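PDB 1I9Z: inositol-1,4,5-trisphosphate 5-phosphatase 1 from Schizosaccharomyces pombe, which removes the 5-phosphate from soluble and lipid inositol phosphates, including phosphatidylinositol 4,5-bisphosphate, through its central 5-phosphatase domain, with magnesium as cofactor. Local coordinates for residues F162-L167 / V203-F208; P258-F263 / W281-L286. All coordinates share one frame; numbering follows the deposited sequence.

Contact 1 (F162-L167 / V203-F208)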
loop_
_atom_site.group_PDB
_atom_site.type_symbol
_atom_site.label_atom_id
_atom_site.label_comp_id
_atom_site.label_asym_id
_atom_site.label_seq_id
_atom_site.Cartn_x
_atom_site.Cartn_y
_atom_site.Cartn_z
ATOM N N PHE A 162 0.772 -1.267 5.767
ATOM C CA PHE A 162 -0.022 -1.367 4.569
ATOM C C PHE A 162 -1.516 -1.201 4.849
ATOM O O PHE A 162 -2.095 -1.837 5.791
ATOM C CB PHE A 162 0.235 -2.725 3.873
ATOM C CG PHE A 162 1.607 -2.855 3.416
ATOM C CD1 PHE A 162 2.584 -3.417 4.250
ATOM C CD2 PHE A 162 1.971 -2.340 2.137
ATOM C CE1 PHE A 162 3.919 -3.501 3.832
ATOM C CE2 PHE A 162 3.289 -2.415 1.715
ATOM C CZ PHE A 162 4.254 -2.989 2.550
ATOM N N ILE A 163 -2.154 -0.357 4.031
ATOM C CA ILE A 163 -3.558 -0.100 4.186
ATOM C C ILE A 163 -4.292 -0.192 2.875
ATOM O O ILE A 163 -3.863 0.424 1.893
ATOM C CB ILE A 163 -3.827 1.327 4.711
ATOM C CG1 ILE A 163 -2.929 1.609 5.915
ATOM C CG2 ILE A 163 -5.305 1.515 5.048
ATOM C CD1 ILE A 163 -2.188 2.867 5.797
ATOM N N THR A 164 -5.356 -1.017 2.819
ATOM C CA THR A 164 -6.198 -0.975 1.623
ATOM C C THR A 164 -7.572 -0.407 2.044
ATOM O O THR A 164 -7.995 -0.550 3.191
ATOM C CB THR A 164 -6.364 -2.373 0.920
ATOM O OG1 THR A 164 -6.964 -2.151 -0.352
ATOM C CG2 THR A 164 -7.306 -3.305 1.764
ATOM N N SER A 165 -8.284 0.289 1.148
ATOM C CA SER A 165 -9.571 0.890 1.467
ATOM C C SER A 165 -10.528 0.883 0.309
ATOM O O SER A 165 -10.129 0.656 -0.876
ATOM C CB SER A 165 -9.395 2.407 1.804
ATOM O OG SER A 165 -8.520 2.451 2.888
ATOM N N HIS A 166 -11.781 1.151 0.652
ATOM C CA HIS A 166 -12.839 1.326 -0.345
ATOM C C HIS A 166 -13.543 2.525 0.191
ATOM O O HIS A 166 -14.169 2.443 1.281
ATOM C CB HIS A 166 -13.754 0.108 -0.344
ATOM C CG HIS A 166 -14.661 0.007 -1.531
ATOM N ND1 HIS A 166 -14.812 1.007 -2.478
ATOM C CD2 HIS A 166 -15.536 -0.974 -1.868
ATOM C CE1 HIS A 166 -15.754 0.645 -3.350
ATOM N NE2 HIS A 166 -16.193 -0.553 -2.996
ATOM N N LEU A 167 -13.422 3.673 -0.511
ATOM C CA LEU A 167 -14.048 4.902 -0.016
ATOM C C LEU A 167 -15.372 5.256 -0.646
ATOM O O LEU A 167 -15.872 4.576 -1.604
ATOM C CB LEU A 167 -13.040 6.085 -0.141
ATOM C CG LEU A 167 -11.619 5.836 0.343
ATOM C CD1 LEU A 167 -10.783 7.160 0.185
ATOM C CD2 LEU A 167 -11.624 5.300 1.877
ATOM N N VAL A 203 2.039 2.283 2.715
ATOM C CA VAL A 203 1.481 2.227 1.341
ATOM C C VAL A 203 0.009 2.131 1.599
ATOM O O VAL A 203 -0.444 1.251 2.370
ATOM C CB VAL A 203 1.945 0.997 0.502
ATOM C CG1 VAL A 203 1.218 0.993 -0.860
ATOM C CG2 VAL A 203 3.450 1.082 0.261
ATOM N N TRP A 204 -0.753 3.092 1.044
ATOM C CA TRP A 204 -2.209 3.121 1.284
ATOM C C TRP A 204 -2.815 3.086 -0.115
ATOM O O TRP A 204 -2.487 3.923 -0.959
ATOM C CB TRP A 204 -2.588 4.395 2.002
ATOM C CG TRP A 204 -3.979 4.524 2.474
ATOM C CD1 TRP A 204 -5.099 3.882 2.012
ATOM C CD2 TRP A 204 -4.423 5.412 3.506
ATOM N NE1 TRP A 204 -6.192 4.309 2.704
ATOM C CE2 TRP A 204 -5.800 5.256 3.617
ATOM C CE3 TRP A 204 -3.770 6.337 4.332
ATOM C CZ2 TRP A 204 -6.580 5.999 4.547
ATOM C CZ3 TRP A 204 -4.558 7.072 5.267
ATOM C CH2 TRP A 204 -5.926 6.895 5.357
ATOM N N PHE A 205 -3.735 2.157 -0.357
ATOM C CA PHE A 205 -4.223 1.975 -1.693
ATOM C C PHE A 205 -5.607 1.348 -1.746
ATOM O O PHE A 205 -6.119 0.899 -0.728
ATOM C CB PHE A 205 -3.233 1.020 -2.450
ATOM C CG PHE A 205 -3.236 -0.449 -1.906
ATOM C CD1 PHE A 205 -4.029 -1.422 -2.525
ATOM C CD2 PHE A 205 -2.470 -0.818 -0.806
ATOM C CE1 PHE A 205 -4.042 -2.745 -2.053
ATOM C CE2 PHE A 205 -2.458 -2.130 -0.307
ATOM C CZ PHE A 205 -3.255 -3.118 -0.948
ATOM N N GLY A 206 -6.166 1.298 -2.948
ATOM C CA GLY A 206 -7.464 0.639 -3.142
ATOM C C GLY A 206 -8.385 1.428 -4.031
ATOM O O GLY A 206 -7.929 2.176 -4.875
ATOM N N ASP A 207 -9.692 1.251 -3.846
ATOM C CA ASP A 207 -10.698 1.927 -4.667
ATOM C C ASP A 207 -11.066 3.153 -3.838
ATOM O O ASP A 207 -12.007 3.145 -3.023
ATOM C CB ASP A 207 -11.928 1.028 -4.853
ATOM C CG ASP A 207 -12.992 1.682 -5.741
ATOM O OD1 ASP A 207 -12.869 2.918 -6.004
ATOM O OD2 ASP A 207 -13.947 0.969 -6.148
ATOM N N PHE A 208 -10.305 4.223 -4.072
ATOM C CA PHE A 208 -10.565 5.469 -3.341
ATOM C C PHE A 208 -11.783 6.178 -3.919
ATOM O O PHE A 208 -12.302 7.121 -3.330
ATOM C CB PHE A 208 -9.321 6.403 -3.345
ATOM C CG PHE A 208 -8.112 5.846 -2.659
ATOM C CD1 PHE A 208 -8.212 4.795 -1.725
ATOM C CD2 PHE A 208 -6.845 6.448 -2.860
ATOM C CE1 PHE A 208 -7.106 4.380 -1.004
ATOM C CE2 PHE A 208 -5.745 6.039 -2.155
ATOM C CZ PHE A 208 -5.864 5.003 -1.211
#
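Trp204 swings its indole out with CG trans to the backbone N (chi1 -173°), which carries NE1 toward the neighbouring strand, where Ser165, its OG turned back beside its own N (chi1 -59°), meets it. Trp204 NE1 donates to Ser165 OG at 3.0 Å, the oxygen somewhat out of the indole plane. Ile163 lies over one face of the indole, its CG2 3.9 Å from the centroid of the five-membered ring in a CH-pi contact. On the other face of the sheet, Thr164 CB lies over the Phe205 ring, off its centre, 3.9 Å from the centroid. Phe205 O takes two donors: Ser165 N at 2.9 Å, in the carbonyl plane, and Thr164 OG1 at 3.2 Å, from above that plane. His166 and Asp207 run side by side, ring and carboxylate 21° apart, with His166 CE1 3.3 Å from Asp207 OD2; that oxygen is hydrogen-bonded to Asn33 ND2. A CB on Gly206 would collide with Ser165 O, and the backbone angles at this corner would also press it against the carbonyl before it. These are the parallel strands of a beta-alpha-beta crossover through helix 174-187, and residues 204-208 begin the WxGDxNxR signature of inositol 5-phosphatases. Facing backbone groups are matched across the pair; Thr164 and His166 also hydrogen-bond weakly beyond it, and Asn33 helps to fix the Asp207 carboxylate at the edge of the active site.

Contact 2 (P258-F263 / W281-L286). With 2IP (D-myo-inositol-1,4-bisphosphate), chain C.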
loop_
_atom_site.group_PDB
_atom_site.type_symbol
_atom_site.label_atom_id
_atom_site.label_comp_id
_atom_site.label_asym_id
_atom_site.label_seq_id
_atom_site.Cartn_x
_atom_site.Cartn_y
_atom_site.Cartn_z
ATOM N N PRO A 258 -4.941 3.834 -18.712
ATOM C CA PRO A 258 -6.278 4.404 -18.822
ATOM C C PRO A 258 -7.124 4.195 -17.560
ATOM O O PRO A 258 -6.780 3.322 -16.737
ATOM C CB PRO A 258 -6.890 3.655 -20.008
ATOM C CG PRO A 258 -5.722 2.849 -20.671
ATOM C CD PRO A 258 -4.748 2.646 -19.594
ATOM N N PRO A 259 -8.177 4.997 -17.368
ATOM C CA PRO A 259 -9.127 4.941 -16.245
ATOM C C PRO A 259 -9.541 3.461 -16.124
ATOM O O PRO A 259 -9.835 2.771 -17.155
ATOM C CB PRO A 259 -10.292 5.777 -16.767
ATOM C CG PRO A 259 -9.511 6.973 -17.416
ATOM C CD PRO A 259 -8.399 6.217 -18.186
ATOM N N THR A 260 -9.459 2.952 -14.881
ATOM C CA THR A 260 -9.701 1.561 -14.620
ATOM C C THR A 260 -11.150 1.232 -14.339
ATOM O O THR A 260 -11.469 0.078 -14.071
ATOM C CB THR A 260 -8.912 1.132 -13.383
ATOM O OG1 THR A 260 -9.213 2.059 -12.276
ATOM C CG2 THR A 260 -7.389 1.206 -13.676
ATOM N N TYR A 261 -11.994 2.255 -14.395
ATOM C CA TYR A 261 -13.359 2.150 -14.092
ATOM C C TYR A 261 -14.126 2.982 -15.078
ATOM O O TYR A 261 -13.704 4.054 -15.544
ATOM C CB TYR A 261 -13.668 2.696 -12.675
ATOM C CG TYR A 261 -15.128 2.825 -12.328
ATOM C CD1 TYR A 261 -15.839 1.723 -11.828
ATOM C CD2 TYR A 261 -15.792 4.080 -12.402
ATOM C CE1 TYR A 261 -17.181 1.853 -11.371
ATOM C CE2 TYR A 261 -17.149 4.201 -11.968
ATOM C CZ TYR A 261 -17.814 3.092 -11.454
ATOM O OH TYR A 261 -19.129 3.179 -10.996
ATOM N N LYS A 262 -15.153 2.160 -15.149
ATOM C CA LYS A 262 -16.373 1.553 -15.466
ATOM C C LYS A 262 -16.461 0.801 -16.748
ATOM O O LYS A 262 -16.881 1.337 -17.681
ATOM C CB LYS A 262 -17.515 2.460 -15.202
ATOM C CG LYS A 262 -18.653 1.757 -15.479
ATOM C CD LYS A 262 -18.775 0.681 -14.529
ATOM C CE LYS A 262 -20.093 1.077 -13.841
ATOM N NZ LYS A 262 -20.944 -0.185 -13.750
ATOM N N PHE A 263 -16.075 -0.485 -16.737
ATOM C CA PHE A 263 -16.086 -1.236 -17.976
ATOM C C PHE A 263 -17.260 -2.214 -17.973
ATOM O O PHE A 263 -17.642 -2.758 -16.882
ATOM C CB PHE A 263 -14.798 -2.128 -18.102
ATOM C CG PHE A 263 -13.547 -1.389 -18.400
ATOM C CD1 PHE A 263 -12.648 -1.031 -17.370
ATOM C CD2 PHE A 263 -13.259 -0.988 -19.696
ATOM C CE1 PHE A 263 -11.470 -0.292 -17.661
ATOM C CE2 PHE A 263 -12.107 -0.258 -19.971
ATOM C CZ PHE A 263 -11.215 0.084 -18.979
ATOM N N TRP A 281 -10.141 7.118 -12.686
ATOM C CA TRP A 281 -9.046 6.414 -12.061
ATOM C C TRP A 281 -9.484 6.211 -10.576
ATOM O O TRP A 281 -8.974 6.868 -9.633
ATOM C CB TRP A 281 -7.734 7.230 -12.110
ATOM C CG TRP A 281 -7.130 7.173 -13.485
ATOM C CD1 TRP A 281 -6.509 6.088 -14.104
ATOM C CD2 TRP A 281 -6.988 8.279 -14.370
ATOM N NE1 TRP A 281 -5.965 6.494 -15.331
ATOM C CE2 TRP A 281 -6.240 7.827 -15.502
ATOM C CE3 TRP A 281 -7.406 9.631 -14.313
ATOM C CZ2 TRP A 281 -5.892 8.691 -16.565
ATOM C CZ3 TRP A 281 -7.044 10.483 -15.394
ATOM C CH2 TRP A 281 -6.309 10.011 -16.464
ATOM N N THR A 282 -10.427 5.274 -10.376
ATOM C CA THR A 282 -10.929 5.004 -9.010
ATOM C C THR A 282 -9.898 4.242 -8.170
ATOM O O THR A 282 -9.869 4.381 -6.957
ATOM C CB THR A 282 -12.202 4.105 -9.034
ATOM O OG1 THR A 282 -12.039 3.017 -9.958
ATOM C CG2 THR A 282 -13.383 4.890 -9.459
ATOM N N ASP A 283 -9.054 3.437 -8.835
ATOM C CA ASP A 283 -8.079 2.525 -8.143
ATOM C C ASP A 283 -6.695 3.127 -8.100
ATOM O O ASP A 283 -6.139 3.416 -9.140
ATOM C CB ASP A 283 -8.088 1.197 -8.917
ATOM C CG ASP A 283 -9.524 0.690 -9.033
ATOM O OD1 ASP A 283 -10.038 0.183 -8.003
ATOM O OD2 ASP A 283 -10.203 0.902 -10.095
ATOM N N ARG A 284 -6.160 3.294 -6.897
ATOM C CA ARG A 284 -4.872 4.037 -6.761
ATOM C C ARG A 284 -3.976 3.428 -5.734
ATOM O O ARG A 284 -4.440 2.727 -4.800
ATOM C CB ARG A 284 -5.214 5.492 -6.348
ATOM C CG ARG A 284 -6.346 6.128 -7.210
ATOM C CD ARG A 284 -5.860 6.536 -8.599
ATOM N NE ARG A 284 -5.173 7.843 -8.671
ATOM C CZ ARG A 284 -5.817 8.997 -8.921
ATOM N NH1 ARG A 284 -5.119 10.126 -8.978
ATOM N NH2 ARG A 284 -7.148 9.043 -9.113
ATOM N N ILE A 285 -2.679 3.660 -5.892
ATOM C CA ILE A 285 -1.702 3.195 -4.883
ATOM C C ILE A 285 -0.832 4.404 -4.587
ATOM O O ILE A 285 -0.267 4.969 -5.511
ATOM C CB ILE A 285 -0.865 2.027 -5.418
ATOM C CG1 ILE A 285 -1.795 0.837 -5.682
ATOM C CG2 ILE A 285 0.225 1.566 -4.429
ATOM C CD1 ILE A 285 -1.052 -0.258 -6.630
ATOM N N LEU A 286 -0.770 4.793 -3.314
ATOM C CA LEU A 286 0.003 5.958 -2.840
ATOM C C LEU A 286 1.004 5.494 -1.770
ATOM O O LEU A 286 0.711 4.513 -1.055
ATOM C CB LEU A 286 -0.926 6.982 -2.161
ATOM C CG LEU A 286 -2.134 7.383 -3.023
ATOM C CD1 LEU A 286 -2.983 8.329 -2.132
ATOM C CD2 LEU A 286 -1.717 8.057 -4.361
HETATM C C1 2IP C . -23.156 6.865 -8.196
HETATM C C2 2IP C . -23.671 5.581 -7.495
HETATM C C3 2IP C . -23.438 4.304 -8.372
HETATM C C4 2IP C . -21.967 4.122 -8.830
HETATM C C5 2IP C . -21.579 5.383 -9.634
HETATM C C6 2IP C . -21.706 6.686 -8.791
HETATM O O1 2IP C . -23.852 8.026 -8.563
HETATM O O2 2IP C . -23.026 5.350 -6.272
HETATM O O3 2IP C . -23.783 3.154 -7.659
HETATM O O4 2IP C . -21.873 2.922 -9.665
HETATM O O5 2IP C . -20.232 5.282 -10.095
HETATM O O6 2IP C . -21.337 7.682 -9.734
HETATM P P4 2IP C . -21.067 1.630 -9.266
HETATM O O41 2IP C . -19.618 2.110 -8.882
HETATM O O42 2IP C . -21.021 0.703 -10.395
HETATM O O43 2IP C . -21.888 1.083 -8.084
HETATM P P1 2IP C . -23.880 9.427 -8.019
HETATM O O11 2IP C . -25.386 9.694 -7.854
HETATM O O12 2IP C . -23.171 9.751 -6.726
HETATM O O13 2IP C . -23.412 10.295 -9.193
#
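One carboxylate oxygen, Asp283 OD2, is gripped by two threonines. Thr260 OG1 reaches the anti lone pair of Asp283 OD2 from across the contact at 2.7 Å, whereas Thr282 OG1 donates to it from above the carboxylate plane at 2.8 Å. His306 ND1 is a further partner of OD2, consistent with the Asp-His pairing of DNase I-like active sites. Pro259 crosses one face of the Trp281 indole obliquely, its CA making a CH-pi contact 3.8 Å from the five-membered-ring centroid, CG also above the indole, and Trp281 NE1 donates to Phe257 O. Thr260 and Tyr261 both face Ala280 in a classic beta bulge; Ala280 belongs with 281-286 to PAWTDRIL, the second 5-phosphatase signature. With CG trans to its backbone N (chi1 171°), Tyr261 sends its ring toward the ligand, yet keeps CB 3.2 Å from Thr282 OG1 and CD2 3.9 Å from Thr282 CG2. Tyr261 OH is modelled 2.5 Å from ligand O5 but also crowds P4, leaving that hydrogen bond doubtful. Cutting Tyr261 back to an alanine would probably leave the Thr282 methyl without its aromatic neighbour and open a gap beside the 4-phosphate. Lys262 NZ makes a weak hydrogen bond, 3.5 Å, to ligand O42.

Both contacts are buried, but contact 1 sits nearer the middle of the chain, its centre about 7 Å from the chain centre against about 15 Å for contact 2, which reaches the ligand pocket. They share one sheet: strand 201-205 of contact 1 neighbours strand 283-288 of contact 2, with probable hydrogen bonds from Gly206 N to Arg284 O and from Trp204 N to Leu286 O, both 2.9 Å. Contact 1 is regular parallel pairing with backbone bonds and packed aromatics; contact 2 joins a loop to a strand's beginning chiefly through side chains. At the catalytic end they converge, Asp207 OD1 lying 3.3 Å from Thr282 CB.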